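Local coordinates for alkyltransferase-like protein 1 (Schizosaccharomyces pombe, PDB 3GVA) that recognises DNA carrying O6-alkylguanine adducts, flips the damaged base into a hydrophobic pocket and so presents the lesion to nucleotide excision repair, at residues Val87-Tyr90 and Glu96-Leu99. Residues are numbered along the deposited sequence; the frame is centred on the assembly and turned at random.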
ATOM      1  N   VAL A  87      -9.406  -0.918  -9.637  1.00 22.19           N
ATOM      2  CA  VAL A  87      -9.897  -0.936  -8.265  1.00 19.00           C
ATOM      3  C   VAL A  87     -11.042   0.051  -8.086  1.00 19.25           C
ATOM      4  O   VAL A  87     -10.912   1.228  -8.414  1.00 20.58           O
ATOM      5  CB  VAL A  87      -8.784  -0.565  -7.263  1.00 22.57           C
ATOM      6  CG1 VAL A  87      -9.281  -0.754  -5.831  1.00 19.83           C
ATOM      7  CG2 VAL A  87      -7.545  -1.389  -7.532  1.00 20.47           C
ATOM      8  N   GLU A  88     -12.158  -0.439  -7.562  1.00 18.21           N
ATOM      9  CA  GLU A  88     -13.335   0.383  -7.312  1.00 22.01           C
ATOM     10  C   GLU A  88     -13.093   1.110  -6.003  1.00 22.71           C
ATOM     11  O   GLU A  88     -12.817   0.481  -4.979  1.00 20.33           O
ATOM     12  CB  GLU A  88     -14.584  -0.500  -7.199  1.00 23.05           C
ATOM     13  CG  GLU A  88     -15.888   0.249  -6.989  1.00 32.84           C
ATOM     14  CD  GLU A  88     -16.206   1.207  -8.125  1.00 35.23           C
ATOM     15  OE1 GLU A  88     -15.861   0.903  -9.287  1.00 37.90           O
ATOM     16  OE2 GLU A  88     -16.814   2.260  -7.859  1.00 41.75           O
ATOM     17  N   ILE A  89     -13.196   2.433  -6.040  1.00 21.86           N
ATOM     18  CA  ILE A  89     -12.962   3.246  -4.860  1.00 24.23           C
ATOM     19  C   ILE A  89     -14.163   4.110  -4.550  1.00 23.92           C
ATOM     20  O   ILE A  89     -14.672   4.807  -5.423  1.00 25.92           O
ATOM     21  CB  ILE A  89     -11.727   4.162  -5.058  1.00 25.50           C
ATOM     22  CG1 ILE A  89     -10.474   3.302  -5.231  1.00 29.14           C
ATOM     23  CG2 ILE A  89     -11.550   5.093  -3.853  1.00 26.71           C
ATOM     24  CD1 ILE A  89      -9.212   4.097  -5.448  1.00 34.05           C
ATOM     25  N   TYR A  90     -14.630   4.046  -3.308  1.00 20.78           N
ATOM     26  CA  TYR A  90     -15.761   4.860  -2.906  1.00 21.75           C
ATOM     27  C   TYR A  90     -15.330   5.820  -1.813  1.00 21.59           C
ATOM     28  O   TYR A  90     -14.202   5.743  -1.324  1.00 22.72           O
ATOM     29  CB  TYR A  90     -16.936   3.998  -2.442  1.00 25.26           C
ATOM     30  CG  TYR A  90     -16.615   2.925  -1.429  1.00 27.19           C
ATOM     31  CD1 TYR A  90     -16.298   1.632  -1.835  1.00 29.67           C
ATOM     32  CD2 TYR A  90     -16.703   3.184  -0.060  1.00 27.97           C
ATOM     33  CE1 TYR A  90     -16.085   0.610  -0.899  1.00 31.48           C
ATOM     34  CE2 TYR A  90     -16.491   2.173   0.885  1.00 32.20           C
ATOM     35  CZ  TYR A  90     -16.184   0.890   0.460  1.00 29.67           C
ATOM     36  OH  TYR A  90     -15.974  -0.107   1.391  1.00 34.12           O
ATOM     37  N   GLU A  96     -13.129  10.013   3.446  1.00 27.47           N
ATOM     38  CA  GLU A  96     -12.005   9.145   3.121  1.00 27.54           C
ATOM     39  C   GLU A  96     -12.336   8.270   1.921  1.00 23.79           C
ATOM     40  O   GLU A  96     -13.468   7.823   1.763  1.00 23.63           O
ATOM     41  CB  GLU A  96     -11.694   8.207   4.283  1.00 32.64           C
ATOM     42  CG  GLU A  96     -11.600   8.839   5.643  1.00 38.45           C
ATOM     43  CD  GLU A  96     -11.841   7.813   6.725  1.00 40.81           C
ATOM     44  OE1 GLU A  96     -12.995   7.344   6.839  1.00 41.78           O
ATOM     45  OE2 GLU A  96     -10.884   7.463   7.446  1.00 43.91           O
ATOM     46  N   TYR A  97     -11.342   8.020   1.082  1.00 20.43           N
ATOM     47  CA  TYR A  97     -11.539   7.145  -0.062  1.00 20.33           C
ATOM     48  C   TYR A  97     -11.265   5.743   0.455  1.00 19.87           C
ATOM     49  O   TYR A  97     -10.308   5.521   1.199  1.00 20.32           O
ATOM     50  CB  TYR A  97     -10.596   7.541  -1.196  1.00 20.41           C
ATOM     51  CG  TYR A  97     -11.046   8.829  -1.847  1.00 26.67           C
ATOM     52  CD1 TYR A  97     -12.303   8.916  -2.447  1.00 26.15           C
ATOM     53  CD2 TYR A  97     -10.243   9.966  -1.834  1.00 31.01           C
ATOM     54  CE1 TYR A  97     -12.752  10.101  -3.016  1.00 34.53           C
ATOM     55  CE2 TYR A  97     -10.685  11.165  -2.404  1.00 34.65           C
ATOM     56  CZ  TYR A  97     -11.940  11.221  -2.991  1.00 35.83           C
ATOM     57  OH  TYR A  97     -12.393  12.391  -3.556  1.00 42.99           O
ATOM     58  N   LYS A  98     -12.111   4.795   0.072  1.00 22.21           N
ATOM     59  CA  LYS A  98     -11.981   3.435   0.575  1.00 20.88           C
ATOM     60  C   LYS A  98     -12.294   2.381  -0.474  1.00 18.77           C
ATOM     61  O   LYS A  98     -12.911   2.664  -1.497  1.00 20.37           O
ATOM     62  CB  LYS A  98     -12.935   3.274   1.766  1.00 23.83           C
ATOM     63  CG  LYS A  98     -12.899   1.945   2.490  1.00 30.57           C
ATOM     64  CD  LYS A  98     -13.942   1.936   3.611  1.00 33.48           C
ATOM     65  CE  LYS A  98     -13.859   0.674   4.461  1.00 37.34           C
ATOM     66  NZ  LYS A  98     -13.947  -0.571   3.643  1.00 42.25           N
ATOM     67  N   LEU A  99     -11.867   1.155  -0.211  1.00 18.20           N
ATOM     68  CA  LEU A  99     -12.147   0.065  -1.125  1.00 21.62           C
ATOM     69  C   LEU A  99     -12.384  -1.199  -0.315  1.00 23.74           C
ATOM     70  O   LEU A  99     -11.997  -1.278   0.854  1.00 24.11           O
ATOM     71  CB  LEU A  99     -10.987  -0.115  -2.110  1.00 19.68           C
ATOM     72  CG  LEU A  99      -9.589  -0.348  -1.536  1.00 23.20           C
ATOM     73  CD1 LEU A  99      -9.483  -1.756  -0.992  1.00 23.49           C
ATOM     74  CD2 LEU A  99      -8.552  -0.126  -2.627  1.00 24.69           C
TER
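With CG of Y90 set between its backbone N and carbonyl carbon (chi1 50°) and the K98 chain extended as far as CE, then bent at chi4 (-54°), phenol and lysine lie side by side across a short antiparallel beta hairpin. Y90 and K98 form its hydrogen-bonded pair: Y90 N donates to K98 O at 2.9 Å, and K98 N to Y90 O at 2.7 Å. The same K98 O lies over one face of the Y90 ring, 3.5 Å from its plane and off-centre. Farther out, K98 CD runs 3.7 Å from Y90 CE2, and the terminal bend brings K98 NZ to donate to Y90 OH at 3.1 Å, with a second, weak bond to L99 O. Cutting K98 back to an alanine is likely to leave the Y90 hydroxyl without this donor and its ring freer to turn, with the methylenes beyond CB gone. The other side of the hairpin, carrying I89 and Y97, packs toward helix 73-84: I89 touches L82, and the Y97 ring makes a cation-pi contact with K79. Y97 also touches R69, the residue that probes the flipped base, consistent with the hairpin bordering the lesion-recognition site. On this face, I89 CG2 meets Y97 CB at 3.7 Å, the side chains crossing at about a right angle. Beyond I89, V87 CG1 presses on L99 CD2 at a tight 3.3 Å.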